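PDB 3DX5: 3-dehydroshikimate dehydratase from Bacillus anthracis, which converts 3-dehydroshikimate to 3,4-dihydroxybenzoate with the help of manganese, supplying a building block of the siderophore petrobactin. Local coordinates for residues A[6-11]-A[253-258]; A[32-37]-A[62-67]. All coordinates share one frame; numbering follows the deposited sequence.

Contact 1 of 2, residues A[6-11]-A[253-258]. With MN (manganese (II) ion), chain B; DHB (3,4-dihydroxybenzoic acid), chain D.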
ATOM      1  N   CYS A   6      13.769   5.821   2.497  1.00 12.41           N
ATOM      2  CA  CYS A   6      12.754   4.933   3.091  1.00 13.11           C
ATOM      3  C   CYS A   6      12.203   4.014   2.036  1.00 11.87           C
ATOM      4  O   CYS A   6      11.721   4.493   1.011  1.00 11.72           O
ATOM      5  CB  CYS A   6      11.517   5.694   3.526  1.00 14.74           C
ATOM      6  SG  CYS A   6      11.849   7.102   4.412  1.00 21.12           S
ATOM      7  N   THR A   7      12.192   2.720   2.307  1.00  9.89           N
ATOM      8  CA  THR A   7      11.558   1.772   1.363  1.00  9.76           C
ATOM      9  C   THR A   7      10.034   1.977   1.220  1.00  9.81           C
ATOM     10  O   THR A   7       9.481   1.605   0.204  1.00  8.95           O
ATOM     11  CB  THR A   7      11.901   0.308   1.694  1.00  9.01           C
ATOM     12  OG1 THR A   7      11.203  -0.100   2.873  1.00  9.47           O
ATOM     13  CG2 THR A   7      13.434   0.153   1.906  1.00  8.10           C
ATOM     14  N   ILE A   8       9.380   2.614   2.208  1.00  8.91           N
ATOM     15  CA  ILE A   8       7.971   2.993   2.038  1.00  9.73           C
ATOM     16  C   ILE A   8       7.730   3.895   0.787  1.00 10.17           C
ATOM     17  O   ILE A   8       6.653   3.873   0.222  1.00  9.18           O
ATOM     18  CB  ILE A   8       7.384   3.663   3.318  1.00 10.58           C
ATOM     19  CG1 ILE A   8       5.837   3.631   3.311  1.00  9.58           C
ATOM     20  CG2 ILE A   8       7.989   5.081   3.571  1.00  8.16           C
ATOM     21  CD1 ILE A   8       5.174   4.059   4.722  1.00 11.31           C
ATOM     22  N   SER A   9       8.749   4.646   0.341  1.00  9.50           N
ATOM     23  CA  SER A   9       8.619   5.473  -0.873  1.00  9.27           C
ATOM     24  C   SER A   9       8.334   4.624  -2.101  1.00 10.41           C
ATOM     25  O   SER A   9       7.871   5.139  -3.131  1.00  9.67           O
ATOM     26  CB  SER A   9       9.904   6.340  -1.101  1.00  9.16           C
ATOM     27  OG  SER A   9      10.076   7.224   0.006  1.00  9.95           O
ATOM     28  N   PHE A  10       8.642   3.324  -2.005  1.00 10.31           N
ATOM     29  CA  PHE A  10       8.512   2.397  -3.155  1.00 10.58           C
ATOM     30  C   PHE A  10       7.320   1.444  -3.000  1.00 10.07           C
ATOM     31  O   PHE A  10       7.249   0.436  -3.706  1.00 10.08           O
ATOM     32  CB  PHE A  10       9.823   1.597  -3.297  1.00 11.26           C
ATOM     33  CG  PHE A  10      10.994   2.464  -3.613  1.00 12.81           C
ATOM     34  CD1 PHE A  10      11.311   2.754  -4.951  1.00 13.97           C
ATOM     35  CD2 PHE A  10      11.744   3.052  -2.587  1.00 14.68           C
ATOM     36  CE1 PHE A  10      12.373   3.613  -5.270  1.00 15.60           C
ATOM     37  CE2 PHE A  10      12.800   3.928  -2.886  1.00 16.32           C
ATOM     38  CZ  PHE A  10      13.115   4.207  -4.228  1.00 16.92           C
ATOM     39  N   ARG A  11       6.392   1.765  -2.083  1.00  8.84           N
ATOM     40  CA  ARG A  11       5.268   0.847  -1.719  1.00  9.10           C
ATOM     41  C   ARG A  11       4.311   0.573  -2.894  1.00  9.57           C
ATOM     42  O   ARG A  11       3.549  -0.393  -2.856  1.00 10.84           O
ATOM     43  CB  ARG A  11       4.490   1.434  -0.521  1.00  8.04           C
ATOM     44  CG  ARG A  11       3.647   2.737  -0.891  1.00 10.32           C
ATOM     45  CD  ARG A  11       3.335   3.639   0.365  1.00  9.55           C
ATOM     46  NE  ARG A  11       2.650   4.868  -0.092  1.00 10.24           N
ATOM     47  CZ  ARG A  11       3.265   5.852  -0.769  1.00 10.63           C
ATOM     48  NH1 ARG A  11       4.588   5.818  -0.966  1.00  8.82           N
ATOM     49  NH2 ARG A  11       2.571   6.889  -1.218  1.00  8.12           N
ATOM     50  N   GLU A 253      11.529  11.345   3.315  1.00 11.93           N
ATOM     51  CA  GLU A 253      10.284  10.595   3.339  1.00 12.34           C
ATOM     52  C   GLU A 253       9.374  11.031   2.209  1.00 12.71           C
ATOM     53  O   GLU A 253       8.399  11.781   2.435  1.00 13.36           O
ATOM     54  CB  GLU A 253       9.568  10.821   4.669  1.00 12.22           C
ATOM     55  CG  GLU A 253       8.482   9.776   4.954  1.00 14.03           C
ATOM     56  CD  GLU A 253       7.780  10.027   6.286  1.00 13.87           C
ATOM     57  OE1 GLU A 253       7.677  11.212   6.678  1.00 15.73           O
ATOM     58  OE2 GLU A 253       7.344   9.040   6.939  1.00 14.99           O
ATOM     59  N   TRP A 254       9.641  10.535   1.009  1.00 11.39           N
ATOM     60  CA  TRP A 254       8.842  10.905  -0.155  1.00 11.35           C
ATOM     61  C   TRP A 254       7.681   9.950  -0.372  1.00 11.09           C
ATOM     62  O   TRP A 254       7.879   8.734  -0.504  1.00 13.02           O
ATOM     63  CB  TRP A 254       9.739  10.920  -1.414  1.00 11.17           C
ATOM     64  CG  TRP A 254       9.027  11.342  -2.670  1.00 10.76           C
ATOM     65  CD1 TRP A 254       8.790  10.576  -3.769  1.00  9.25           C
ATOM     66  CD2 TRP A 254       8.501  12.646  -2.960  1.00 10.98           C
ATOM     67  NE1 TRP A 254       8.146  11.312  -4.730  1.00 10.11           N
ATOM     68  CE2 TRP A 254       7.963  12.593  -4.269  1.00 10.52           C
ATOM     69  CE3 TRP A 254       8.444  13.852  -2.244  1.00 12.03           C
ATOM     70  CZ2 TRP A 254       7.339  13.696  -4.881  1.00 10.82           C
ATOM     71  CZ3 TRP A 254       7.833  14.977  -2.858  1.00 13.11           C
ATOM     72  CH2 TRP A 254       7.297  14.884  -4.179  1.00 12.95           C
ATOM     73  N   PHE A 255       6.468  10.487  -0.422  1.00 10.41           N
ATOM     74  CA  PHE A 255       5.281   9.674  -0.632  1.00 10.27           C
ATOM     75  C   PHE A 255       4.681   9.904  -2.040  1.00 10.48           C
ATOM     76  O   PHE A 255       3.656   9.334  -2.363  1.00  9.63           O
ATOM     77  CB  PHE A 255       4.235  10.027   0.423  1.00 10.68           C
ATOM     78  CG  PHE A 255       4.575   9.548   1.803  1.00 11.38           C
ATOM     79  CD1 PHE A 255       5.009   8.234   2.006  1.00 10.82           C
ATOM     80  CD2 PHE A 255       4.425  10.389   2.899  1.00 12.14           C
ATOM     81  CE1 PHE A 255       5.268   7.751   3.253  1.00 12.47           C
ATOM     82  CE2 PHE A 255       4.691   9.917   4.188  1.00 11.85           C
ATOM     83  CZ  PHE A 255       5.134   8.596   4.365  1.00 10.90           C
ATOM     84  N   GLY A 256       5.331  10.739  -2.863  1.00 10.48           N
ATOM     85  CA  GLY A 256       4.778  11.113  -4.181  1.00 10.52           C
ATOM     86  C   GLY A 256       5.179  10.170  -5.306  1.00 11.40           C
ATOM     87  O   GLY A 256       5.742   9.076  -5.076  1.00 11.26           O
ATOM     88  N   HIS A 257       4.886  10.596  -6.529  1.00 11.88           N
ATOM     89  CA  HIS A 257       5.174   9.796  -7.736  1.00 12.74           C
ATOM     90  C   HIS A 257       6.643   9.895  -8.098  1.00 12.40           C
ATOM     91  O   HIS A 257       7.324  10.789  -7.588  1.00 12.45           O
ATOM     92  CB  HIS A 257       4.276  10.296  -8.894  1.00 12.80           C
ATOM     93  CG  HIS A 257       2.828   9.987  -8.664  1.00 16.88           C
ATOM     94  ND1 HIS A 257       1.820  10.900  -8.877  1.00 20.62           N
ATOM     95  CD2 HIS A 257       2.231   8.884  -8.147  1.00 18.12           C
ATOM     96  CE1 HIS A 257       0.658  10.354  -8.558  1.00 19.49           C
ATOM     97  NE2 HIS A 257       0.882   9.137  -8.104  1.00 19.43           N
ATOM     98  N   ASN A 258       7.142   8.983  -8.944  0.60 12.24           N
ATOM     99  CA  ASN A 258       8.502   9.106  -9.513  0.60 12.33           C
ATOM    100  C   ASN A 258       9.583   9.154  -8.411  0.60 11.68           C
ATOM    101  O   ASN A 258      10.475  10.012  -8.448  0.60 11.10           O
ATOM    102  CB  ASN A 258       8.623  10.385 -10.394  0.60 11.84           C
ATOM    103  CG  ASN A 258       7.407  10.620 -11.281  0.60 13.61           C
ATOM    104  OD1 ASN A 258       6.862  11.730 -11.333  0.60 14.21           O
ATOM    105  ND2 ASN A 258       6.962   9.572 -11.971  0.60 14.65           N
TER
HETATM  106 MN    MN B 287       6.978  10.473   8.799  1.00 13.95          MN
HETATM  107  C1  DHB D 289       3.474   7.356   7.524  1.00 18.25           C
HETATM  108  C2  DHB D 289       4.391   8.321   7.929  1.00 18.29           C
HETATM  109  C3  DHB D 289       4.112   9.680   7.757  1.00 18.33           C
HETATM  110  O3  DHB D 289       4.961  10.688   8.134  1.00 15.67           O
HETATM  111  C4  DHB D 289       2.823  10.058   7.171  1.00 20.66           C
HETATM  112  O4  DHB D 289       2.585  11.381   7.029  1.00 20.45           O
HETATM  113  C5  DHB D 289       1.901   9.085   6.797  1.00 19.34           C
HETATM  114  C6  DHB D 289       2.245   7.732   6.976  1.00 20.09           C
HETATM  115  C   DHB D 289       3.822   5.887   7.706  1.00 18.97           C
HETATM  116  O1  DHB D 289       3.053   4.965   7.416  1.00 18.58           O
HETATM  117  O2  DHB D 289       5.020   5.556   8.181  1.00 18.36           O
HETATM  118  O   HOH W   1       6.070   7.299  -3.080  1.00  7.28           O
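The hydroxyl of Ser9 donates to the backbone carbonyl of Trp254, with Ser9 OG and Trp254 O 2.7 Å apart; it arrives in the carbonyl plane, on a lone pair. Two residues on, Arg11 ties both loops together. Arg11 NH2 reaches Phe255 O at 2.9 Å in a nearly straight bond (164° at the hydrogen), while Arg11 NH1 turns back to Ile8 O at 3.1 Å. Both oxygens lie close to the guanidinium plane, and NE bonds Val216 O, so the group is fixed in rotation. A water also accepts from Arg11 NH1 and sits between Ser9 O and Gly256 O.

The ring of Phe255 stands steeply to that guanidinium, the planes 78° apart: CD1 lies over one guanidinium face, and NH1 sits at the ring edge. Ile8 CG2 packs on Phe255 CE1 at 3.8 Å. With CG anti to its own carbonyl carbon (chi1 -71°), Phe255 also reaches the bound 3,4-dihydroxybenzoic acid, CE2 lying 3.5 Å from ligand atom C4. Glu253 stretches out so that OE1 and OE2 each bind manganese at 2.4 Å; OE1 is bonded to Lys200 as well. Glu142, Asp172, His198 and ligand atom O3 complete the metal site, which lies at the C-terminal mouth of the TIM barrel, where the loops after strands 2-6 and 249-252 meet.

Contact 2 of 2, residues A[32-37]-A[62-67]; sequences IELWGT and LEITMI
Glu33 runs out beside Thr65 and Met66, pointing the same way as the Met66 side chain. Glu33 CB starts 3.6 Å from Thr65 OG1, whose own hydrogen-bond partner is His196. Glu33 CG passes 4.1 Å from CE of Met66, a selenomethionine in this crystal, and Glu33 CD lies 3.5 Å from the same methyl. That methyl lies beside the carboxylate because the Met66 chain, extended at first, bends at its last torsion (chi3 68°). The two carboxylate oxygens find their polar partners elsewhere: OE1 bonds Ser251, and OE2 bonds Ser68 and NE2 of His198. Since His198 binds manganese through ND1, Glu33 is a second-shell residue that orients a metal ligand and probably makes its ring a stronger donor to the metal.

Beneath these side chains the strands run parallel. Ile32 N donates to Glu63 O at 2.8 Å, Ile32 O accepts from Thr65 N, and Leu34 N donates to Met66 O at 3.0 Å. Ile32 pairs with Ile64 and Leu34 with Ile67, which sets Thr65 and Met66 against Glu33 alone: a beta bulge, with Thr65 in a helical backbone conformation. On the face away from Glu33, Ile64 CD1 packs 4.0 Å from Ile32 CB. Farther along, Ile67 CG2 rests 3.6 Å from Gly36 CA, where helix 36-45 begins.

Ile32, Leu34, Ile64 and Ile67 form the outer face of this part of the barrel: Ile32 packs under helix 17-26, and the other three under helix 79-96. Glu33 and Met66 point into the barrel, Met66 touching Arg102, while strand 2-6 flanks strand 31-35 and strand 100-103 flanks strand 64-68.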
ATOM      1  N   ILE A  32      19.361   3.096   4.928  1.00  9.76           N
ATOM      2  CA  ILE A  32      18.029   2.722   4.430  1.00 10.42           C
ATOM      3  C   ILE A  32      17.125   2.530   5.652  1.00 10.91           C
ATOM      4  O   ILE A  32      17.478   1.802   6.583  1.00 11.02           O
ATOM      5  CB  ILE A  32      18.096   1.444   3.568  1.00  9.78           C
ATOM      6  CG1 ILE A  32      18.854   1.757   2.262  1.00 10.59           C
ATOM      7  CG2 ILE A  32      16.667   0.904   3.288  1.00  9.89           C
ATOM      8  CD1 ILE A  32      19.288   0.484   1.515  1.00 14.40           C
ATOM      9  N   GLU A  33      15.973   3.191   5.642  1.00 10.37           N
ATOM     10  CA  GLU A  33      14.973   3.010   6.681  1.00 10.81           C
ATOM     11  C   GLU A  33      13.988   2.026   6.077  1.00 10.90           C
ATOM     12  O   GLU A  33      13.284   2.317   5.060  1.00 10.57           O
ATOM     13  CB  GLU A  33      14.303   4.359   7.042  1.00 10.69           C
ATOM     14  CG  GLU A  33      13.001   4.195   7.886  1.00 12.01           C
ATOM     15  CD  GLU A  33      12.327   5.541   8.210  1.00 14.16           C
ATOM     16  OE1 GLU A  33      12.975   6.614   8.050  1.00 15.84           O
ATOM     17  OE2 GLU A  33      11.133   5.539   8.619  1.00 16.58           O
ATOM     18  N   LEU A  34      13.950   0.840   6.679  1.00  9.91           N
ATOM     19  CA  LEU A  34      13.254  -0.281   6.089  1.00 10.56           C
ATOM     20  C   LEU A  34      11.861  -0.372   6.681  1.00 10.56           C
ATOM     21  O   LEU A  34      11.724  -0.532   7.908  1.00 10.76           O
ATOM     22  CB  LEU A  34      14.021  -1.575   6.381  1.00 10.66           C
ATOM     23  CG  LEU A  34      13.626  -2.859   5.671  1.00 12.14           C
ATOM     24  CD1 LEU A  34      13.510  -2.758   4.187  1.00  7.59           C
ATOM     25  CD2 LEU A  34      14.732  -3.868   6.034  1.00 12.14           C
ATOM     26  N   TRP A  35      10.840  -0.325   5.827  1.00  8.97           N
ATOM     27  CA  TRP A  35       9.452  -0.491   6.276  1.00  9.52           C
ATOM     28  C   TRP A  35       9.289  -1.912   6.862  1.00 10.22           C
ATOM     29  O   TRP A  35       9.835  -2.874   6.303  1.00 10.15           O
ATOM     30  CB  TRP A  35       8.568  -0.343   5.045  1.00  9.23           C
ATOM     31  CG  TRP A  35       7.141   0.057   5.284  1.00 11.05           C
ATOM     32  CD1 TRP A  35       6.588   0.654   6.413  1.00 10.92           C
ATOM     33  CD2 TRP A  35       6.076  -0.068   4.327  1.00 11.13           C
ATOM     34  NE1 TRP A  35       5.231   0.890   6.193  1.00  9.97           N
ATOM     35  CE2 TRP A  35       4.902   0.454   4.927  1.00 11.08           C
ATOM     36  CE3 TRP A  35       6.011  -0.567   3.008  1.00 11.39           C
ATOM     37  CZ2 TRP A  35       3.665   0.478   4.250  1.00 12.49           C
ATOM     38  CZ3 TRP A  35       4.780  -0.548   2.339  1.00 10.69           C
ATOM     39  CH2 TRP A  35       3.628  -0.029   2.965  1.00 10.43           C
ATOM     40  N   GLY A  36       8.583  -2.039   7.987  1.00 10.10           N
ATOM     41  CA  GLY A  36       8.484  -3.292   8.704  1.00  9.05           C
ATOM     42  C   GLY A  36       7.947  -4.434   7.860  1.00 10.47           C
ATOM     43  O   GLY A  36       8.469  -5.565   7.931  1.00  9.11           O
ATOM     44  N   THR A  37       6.930  -4.164   7.022  1.00  9.64           N
ATOM     45  CA  THR A  37       6.387  -5.237   6.188  1.00  8.66           C
ATOM     46  C   THR A  37       7.394  -5.726   5.136  1.00  8.46           C
ATOM     47  O   THR A  37       7.427  -6.928   4.799  1.00  7.96           O
ATOM     48  CB  THR A  37       5.037  -4.840   5.508  1.00  9.21           C
ATOM     49  OG1 THR A  37       4.528  -5.995   4.853  1.00  9.28           O
ATOM     50  CG2 THR A  37       5.249  -3.691   4.448  1.00  7.86           C
ATOM     51  N   LEU A  62      26.614   1.838   3.653  1.00 13.58           N
ATOM     52  CA  LEU A  62      25.175   1.775   3.881  1.00 13.28           C
ATOM     53  C   LEU A  62      24.912   0.981   5.158  1.00 13.31           C
ATOM     54  O   LEU A  62      25.736   0.199   5.560  1.00 13.22           O
ATOM     55  CB  LEU A  62      24.443   1.101   2.700  1.00 12.92           C
ATOM     56  CG  LEU A  62      24.204   2.003   1.491  1.00 14.25           C
ATOM     57  CD1 LEU A  62      23.695   1.164   0.316  1.00 13.47           C
ATOM     58  CD2 LEU A  62      23.210   3.131   1.877  1.00 13.21           C
ATOM     59  N   GLU A  63      23.760   1.202   5.776  1.00 12.03           N
ATOM     60  CA  GLU A  63      23.326   0.436   6.908  1.00 12.42           C
ATOM     61  C   GLU A  63      21.797   0.552   6.939  1.00 11.44           C
ATOM     62  O   GLU A  63      21.215   1.392   6.252  1.00 12.09           O
ATOM     63  CB  GLU A  63      23.932   0.993   8.210  1.00 12.40           C
ATOM     64  CG  GLU A  63      23.402   2.392   8.590  1.00 13.71           C
ATOM     65  CD  GLU A  63      24.220   3.021   9.730  1.00 18.63           C
ATOM     66  OE1 GLU A  63      23.826   2.852  10.922  1.00 16.90           O
ATOM     67  OE2 GLU A  63      25.262   3.673   9.426  1.00 18.58           O
ATOM     68  N   ILE A  64      21.151  -0.290   7.718  1.00 11.03           N
ATOM     69  CA  ILE A  64      19.714  -0.149   7.951  1.00 10.74           C
ATOM     70  C   ILE A  64      19.572   0.771   9.165  1.00 11.32           C
ATOM     71  O   ILE A  64      20.098   0.468  10.240  1.00 12.36           O
ATOM     72  CB  ILE A  64      19.044  -1.533   8.165  1.00 10.86           C
ATOM     73  CG1 ILE A  64      19.320  -2.454   6.952  1.00  9.08           C
ATOM     74  CG2 ILE A  64      17.531  -1.381   8.521  1.00  8.89           C
ATOM     75  CD1 ILE A  64      18.800  -1.896   5.588  1.00 11.90           C
ATOM     76  N   THR A  65      18.913   1.909   9.000  1.00 11.52           N
ATOM     77  CA  THR A  65      18.886   2.928  10.070  1.00 12.90           C
ATOM     78  C   THR A  65      17.845   2.624  11.158  1.00 12.84           C
ATOM     79  O   THR A  65      17.984   3.059  12.324  1.00 12.87           O
ATOM     80  CB  THR A  65      18.639   4.392   9.518  1.00 13.48           C
ATOM     81  OG1 THR A  65      17.266   4.548   9.109  1.00 14.76           O
ATOM     82  CG2 THR A  65      19.510   4.689   8.319  1.00 14.93           C
HETATM   83  N   MSE A  66      16.808   1.887  10.770  1.00 12.30           N
HETATM   84  CA  MSE A  66      15.608   1.735  11.579  1.00 11.91           C
HETATM   85  C   MSE A  66      14.655   0.840  10.814  1.00 11.81           C
HETATM   86  O   MSE A  66      14.660   0.834   9.574  1.00 10.82           O
HETATM   87  CB  MSE A  66      14.957   3.112  11.794  1.00 11.74           C
HETATM   88  CG  MSE A  66      13.658   3.115  12.646  1.00 12.98           C
HETATM   89 SE   MSE A  66      13.296   4.940  13.350  0.75 12.39          SE
HETATM   90  CE  MSE A  66      12.870   5.846  11.668  1.00  8.84           C
ATOM     91  N   ILE A  67      13.828   0.102  11.545  1.00 10.09           N
ATOM     92  CA  ILE A  67      12.678  -0.551  10.938  1.00 11.40           C
ATOM     93  C   ILE A  67      11.434   0.212  11.373  1.00 11.58           C
ATOM     94  O   ILE A  67      11.225   0.432  12.586  1.00 11.40           O
ATOM     95  CB  ILE A  67      12.595  -2.018  11.375  1.00 10.69           C
ATOM     96  CG1 ILE A  67      13.814  -2.763  10.769  1.00 13.38           C
ATOM     97  CG2 ILE A  67      11.279  -2.613  10.916  1.00 11.60           C
ATOM     98  CD1 ILE A  67      14.101  -4.088  11.425  1.00 14.70           C
TER

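How the contacts relate
From the N terminus, the chain runs up strand 2-6 into residues 6-11, then through helix 17-26 to strand 31-35. Helices 36-45 and 47-56 carry it back to strand 64-68, so contact 2 closes a short beta-alpha-beta crossover early in the barrel. The later strands and helices follow before residues 253-258 return to 6-11, and contact 1 thus closes a loop around nearly the whole chain, with contact 2 nested inside it. Contact 1 joins the last strand's exit to the first strand's; contact 2 joins the second strand to the third. They meet directly where Thr7 OG1 lies 3.0 Å from Trp35 N, probably hydrogen-bonded.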